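Local coordinates for protein lipopolysaccharide core heptose(I) kinase RfaP (Pseudomonas aeruginosa, PDB 6DFL) that phosphorylates the first heptose of the lipopolysaccharide inner core, using ATP and magnesium, and also acts as a protein tyrosine kinase that autophosphorylates its own tyrosines, at residues L73-E78 and V96-R101; E20-L25 and H109-T114. All blocks are in the same frame, centred on the assembly; numbering follows the deposited sequence.

Contact 1 (L73-E78 and V96-R101); sequences LGARQE and VAYGER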
# COMPACT_ATOMS: atom_id res chain seq x y z
N LEU A 73 -23.79 -9.81 -2.55
CA LEU A 73 -22.69 -8.96 -3.01
C LEU A 73 -23.04 -8.27 -4.32
O LEU A 73 -23.40 -8.94 -5.30
CB LEU A 73 -21.42 -9.78 -3.18
CG LEU A 73 -20.22 -9.01 -3.78
CD1 LEU A 73 -19.72 -7.88 -2.85
CD2 LEU A 73 -19.08 -9.97 -4.15
N GLY A 74 -22.90 -6.94 -4.35
CA GLY A 74 -23.20 -6.17 -5.55
C GLY A 74 -22.29 -4.97 -5.74
O GLY A 74 -21.36 -4.77 -4.95
N ALA A 75 -22.54 -4.16 -6.77
CA ALA A 75 -21.70 -3.01 -7.08
C ALA A 75 -21.66 -1.96 -5.97
O ALA A 75 -20.83 -1.05 -6.03
CB ALA A 75 -22.19 -2.34 -8.36
N ARG A 76 -22.55 -2.05 -4.99
CA ARG A 76 -22.62 -1.04 -3.95
C ARG A 76 -21.30 -0.94 -3.20
O ARG A 76 -20.83 0.17 -2.92
CB ARG A 76 -23.75 -1.36 -2.99
CG ARG A 76 -23.95 -0.40 -1.87
CD ARG A 76 -25.06 -0.90 -0.98
NE ARG A 76 -26.34 -0.95 -1.69
CZ ARG A 76 -27.47 -1.34 -1.13
NH1 ARG A 76 -27.48 -1.71 0.15
NH2 ARG A 76 -28.60 -1.35 -1.83
N GLN A 77 -20.66 -2.08 -2.91
CA GLN A 77 -19.42 -2.07 -2.15
C GLN A 77 -18.37 -1.18 -2.80
O GLN A 77 -17.85 -0.25 -2.18
CB GLN A 77 -18.89 -3.49 -1.99
CG GLN A 77 -19.46 -4.23 -0.82
CD GLN A 77 -20.88 -4.66 -1.06
OE1 GLN A 77 -21.26 -5.05 -2.17
NE2 GLN A 77 -21.68 -4.59 -0.01
N GLU A 78 -18.03 -1.48 -4.05
CA GLU A 78 -17.11 -0.64 -4.80
C GLU A 78 -17.55 0.82 -4.82
O GLU A 78 -16.73 1.72 -4.64
CB GLU A 78 -16.98 -1.18 -6.23
CG GLU A 78 -15.73 -0.74 -6.96
CD GLU A 78 -15.61 -1.42 -8.32
OE1 GLU A 78 -16.39 -2.37 -8.57
OE2 GLU A 78 -14.74 -1.00 -9.12
N VAL A 96 -17.96 6.39 -13.35
CA VAL A 96 -18.78 7.19 -14.26
C VAL A 96 -20.21 6.69 -14.37
O VAL A 96 -21.06 7.40 -14.93
CB VAL A 96 -18.15 7.27 -15.66
CG1 VAL A 96 -16.90 8.13 -15.63
CG2 VAL A 96 -17.82 5.86 -16.18
N ALA A 97 -20.52 5.51 -13.84
CA ALA A 97 -21.89 5.02 -13.89
C ALA A 97 -22.09 3.96 -12.81
O ALA A 97 -21.20 3.14 -12.57
CB ALA A 97 -22.22 4.44 -15.28
N TYR A 98 -23.27 3.97 -12.20
CA TYR A 98 -23.59 3.09 -11.09
C TYR A 98 -25.10 2.92 -11.06
O TYR A 98 -25.83 3.86 -11.37
CB TYR A 98 -23.08 3.68 -9.76
CG TYR A 98 -23.70 3.07 -8.52
CD1 TYR A 98 -23.37 1.79 -8.12
CD2 TYR A 98 -24.60 3.78 -7.74
CE1 TYR A 98 -23.90 1.23 -7.01
CE2 TYR A 98 -25.16 3.21 -6.60
CZ TYR A 98 -24.79 1.93 -6.25
OH TYR A 98 -25.32 1.35 -5.12
N GLY A 99 -25.56 1.73 -10.70
CA GLY A 99 -26.99 1.50 -10.63
C GLY A 99 -27.35 0.33 -9.76
O GLY A 99 -26.61 -0.66 -9.69
N GLU A 100 -28.51 0.43 -9.09
CA GLU A 100 -29.13 -0.67 -8.36
C GLU A 100 -30.63 -0.61 -8.58
O GLU A 100 -31.22 0.47 -8.46
CB GLU A 100 -28.87 -0.59 -6.86
CG GLU A 100 -27.52 -0.98 -6.35
CD GLU A 100 -27.44 -0.71 -4.86
OE1 GLU A 100 -28.49 -0.81 -4.20
OE2 GLU A 100 -26.36 -0.35 -4.36
N ARG A 101 -31.24 -1.76 -8.86
CA ARG A 101 -32.70 -1.86 -8.86
C ARG A 101 -33.12 -3.28 -8.51
O ARG A 101 -32.38 -4.24 -8.73
CB ARG A 101 -33.32 -1.42 -10.19
CG ARG A 101 -33.16 -2.38 -11.35
CD ARG A 101 -34.35 -2.23 -12.32
NE ARG A 101 -34.06 -2.77 -13.65
CZ ARG A 101 -34.10 -2.05 -14.77
NH1 ARG A 101 -34.42 -0.76 -14.71
NH2 ARG A 101 -33.82 -2.62 -15.94

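Contact 2 (E20-L25 and H109-T114); sequences EAVEAL and HSFIVT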
# COMPACT_ATOMS: atom_id res chain seq x y z
N GLU A 20 -30.38 -1.74 -19.09
CA GLU A 20 -30.25 -2.38 -20.39
C GLU A 20 -28.93 -1.98 -21.05
O GLU A 20 -28.20 -2.84 -21.56
CB GLU A 20 -31.43 -2.00 -21.28
CG GLU A 20 -32.79 -2.40 -20.71
CD GLU A 20 -33.95 -1.84 -21.52
OE1 GLU A 20 -33.74 -0.81 -22.21
OE2 GLU A 20 -35.06 -2.41 -21.47
N ALA A 21 -28.60 -0.69 -21.02
CA ALA A 21 -27.44 -0.21 -21.77
C ALA A 21 -26.12 -0.81 -21.26
O ALA A 21 -25.21 -1.05 -22.06
CB ALA A 21 -27.39 1.31 -21.74
N VAL A 22 -25.97 -1.02 -19.94
CA VAL A 22 -24.72 -1.61 -19.48
C VAL A 22 -24.56 -3.00 -20.04
O VAL A 22 -23.46 -3.42 -20.39
CB VAL A 22 -24.58 -1.65 -17.95
CG1 VAL A 22 -23.72 -0.52 -17.49
CG2 VAL A 22 -25.92 -1.72 -17.25
N GLU A 23 -25.67 -3.75 -20.10
CA GLU A 23 -25.67 -5.10 -20.65
C GLU A 23 -25.40 -5.10 -22.15
O GLU A 23 -25.08 -6.15 -22.72
CB GLU A 23 -27.00 -5.78 -20.36
CG GLU A 23 -27.34 -5.89 -18.90
CD GLU A 23 -26.87 -7.19 -18.29
OE1 GLU A 23 -27.39 -7.58 -17.22
OE2 GLU A 23 -25.97 -7.83 -18.88
N ALA A 24 -25.53 -3.95 -22.81
CA ALA A 24 -25.28 -3.83 -24.24
C ALA A 24 -23.88 -3.35 -24.56
O ALA A 24 -23.48 -3.39 -25.72
CB ALA A 24 -26.31 -2.89 -24.88
N LEU A 25 -23.13 -2.87 -23.56
CA LEU A 25 -21.74 -2.48 -23.78
C LEU A 25 -20.91 -3.70 -24.14
O LEU A 25 -21.18 -4.82 -23.69
CB LEU A 25 -21.18 -1.81 -22.54
CG LEU A 25 -21.70 -0.41 -22.27
CD1 LEU A 25 -21.44 -0.07 -20.81
CD2 LEU A 25 -21.02 0.60 -23.18
N HIS A 109 -30.29 -6.14 -9.09
CA HIS A 109 -29.51 -6.05 -10.32
C HIS A 109 -28.68 -4.77 -10.25
O HIS A 109 -29.24 -3.67 -10.17
CB HIS A 109 -30.42 -6.05 -11.55
CG HIS A 109 -29.71 -5.85 -12.86
ND1 HIS A 109 -30.34 -5.34 -13.97
CD2 HIS A 109 -28.44 -6.13 -13.24
CE1 HIS A 109 -29.48 -5.28 -14.98
NE2 HIS A 109 -28.32 -5.76 -14.56
N SER A 110 -27.35 -4.89 -10.26
CA SER A 110 -26.54 -3.68 -10.16
C SER A 110 -25.44 -3.65 -11.20
O SER A 110 -25.09 -4.66 -11.81
CB SER A 110 -25.92 -3.53 -8.77
OG SER A 110 -24.79 -4.39 -8.63
N PHE A 111 -24.87 -2.46 -11.36
CA PHE A 111 -23.74 -2.27 -12.25
C PHE A 111 -22.93 -1.08 -11.76
O PHE A 111 -23.45 -0.18 -11.09
CB PHE A 111 -24.20 -2.04 -13.69
CG PHE A 111 -24.88 -0.72 -13.91
CD1 PHE A 111 -24.15 0.41 -14.28
CD2 PHE A 111 -26.26 -0.60 -13.75
CE1 PHE A 111 -24.77 1.64 -14.49
CE2 PHE A 111 -26.89 0.61 -13.96
CZ PHE A 111 -26.14 1.74 -14.32
N ILE A 112 -21.65 -1.09 -12.12
CA ILE A 112 -20.80 0.07 -11.93
C ILE A 112 -19.73 0.06 -13.01
O ILE A 112 -19.10 -0.96 -13.26
CB ILE A 112 -20.18 0.09 -10.51
CG1 ILE A 112 -19.26 1.29 -10.32
CG2 ILE A 112 -19.43 -1.20 -10.20
CD1 ILE A 112 -18.69 1.35 -8.92
N VAL A 113 -19.51 1.22 -13.61
CA VAL A 113 -18.50 1.42 -14.64
C VAL A 113 -17.45 2.40 -14.12
O VAL A 113 -17.78 3.54 -13.80
CB VAL A 113 -19.12 1.95 -15.93
CG1 VAL A 113 -18.06 2.08 -16.98
CG2 VAL A 113 -20.26 1.05 -16.36
N THR A 114 -16.19 1.96 -14.07
CA THR A 114 -15.05 2.76 -13.65
C THR A 114 -14.15 3.07 -14.84
O THR A 114 -13.95 2.23 -15.72
CB THR A 114 -14.21 2.03 -12.59
OG1 THR A 114 -13.66 0.82 -13.14
CG2 THR A 114 -15.06 1.69 -11.37

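Contact 1 (L73-E78 and V96-R101)
The ring of Tyr98 overlaps the backbone and first side-chain carbons of Ala75 and Arg76 near the N-terminal end of helix 76-87. Its CE1 carbon lies 3.9 Å from Ala75 O and 4.2 Å from Ala75 CB, while its OH stands 3.8 Å from Arg76 CB. With CG anti to the backbone N (chi1 163°), the ring reaches out from strand 95-101 to these two residues and meets them obliquely. Trp79, one turn further along the helix, stacks on the same ring.

In the fold, helix 76-87 probably corresponds to the αC helix of protein kinases, packed on the antiparallel sheet of the N-lobe; the evidence is the salt bridge from Glu78 to Lys51 of strand 48-53, as in the Lys-Glu pair of those enzymes.

Two residues on along the strand, Glu100 CB points to the same side as Tyr98 CB, and the extended carboxylate chain reaches the edge of the Arg76 guanidinium. The salt bridge is side-on and bidentate, though both bond lengths are uncertain: Arg76 NE donates to Glu100 OE2 at a modelled 2.7 Å and 175°, with the place of OE2 less sure, and Arg76 NH2 donates to Glu100 OE1 at 2.4 Å, which is very short. The two planes lie 26° apart. Arg2, from strand 2-5, touches both Tyr98 and Glu100 and lies close to Arg76, so the Glu100 carboxylate probably offsets two positive charges. Tyr98 is one of the tyrosines the kinase autophosphorylates; in this structure it carries no phosphate and is buried.

Contact 2 (E20-L25 and H109-T114)
Val22 sets CG2 over one face of the Phe111 ring and CG1 above its rim, near CD1, and this is the tight part of the contact. CG2 sits 3.9 Å from the Phe111 centroid and 22° off the ring normal, a CH-pi arrangement offset toward the rim. CG1 is 3.4 Å from Phe111 CD1. The same CG1 also meets Val113 CG2 at 4.0 Å. In Phe111, chi1 of 70° places CG between the backbone N and the carbonyl carbon and directs the ring, while a second torsion close to perpendicular sets its turn. All three side chains are buried.

The other end is looser and polar. Glu23 and His109, both partly exposed, approach from opposite directions, and Glu23 OE1 stops 3.4 Å from His109 NE2. In Glu23 the bend at chi2 brings the carboxylate end nearer the strand; its other oxygen has a long, weak ion pair with Arg37.

The axes of segments 20-24 and 109-114 approach to 9.5 Å, with their directions 59° apart, so the two run at an angle. Helix 18-24 packs on one face of the kinase N-lobe sheet, where Phe19 adds an edge-to-face contact to Phe111 and Trp13 touches Val22, while strand 109-115 lies between strands 95-101 and 48-53 and turns Ile112 and Thr114 to helix 76-87 on the other face.

Overall arrangement
Contacts 1 and 2 have centres 9 Å apart and share the five-stranded N-lobe sheet, in which strands 95-101 and 109-115 are consecutive antiparallel neighbours. Arg101 O lies 2.9 Å from His109 N, and Ala97 O 2.8 Å from Val113 N; both are probable hydrogen bonds. Near the second, Val96 and Ala97 face Val113 in a classic beta bulge. The two contacts lie on opposite faces of the sheet: Phe111 and Val113 point to segment 20-25, whereas Ser110 and Ile112 point away from it, on the side of Ala75, whose N hydrogen-bonds to Ser110 OG. Neither contact includes Asp163, the probable active-site residue, or any residue of the acyl-phosphopantetheine pocket.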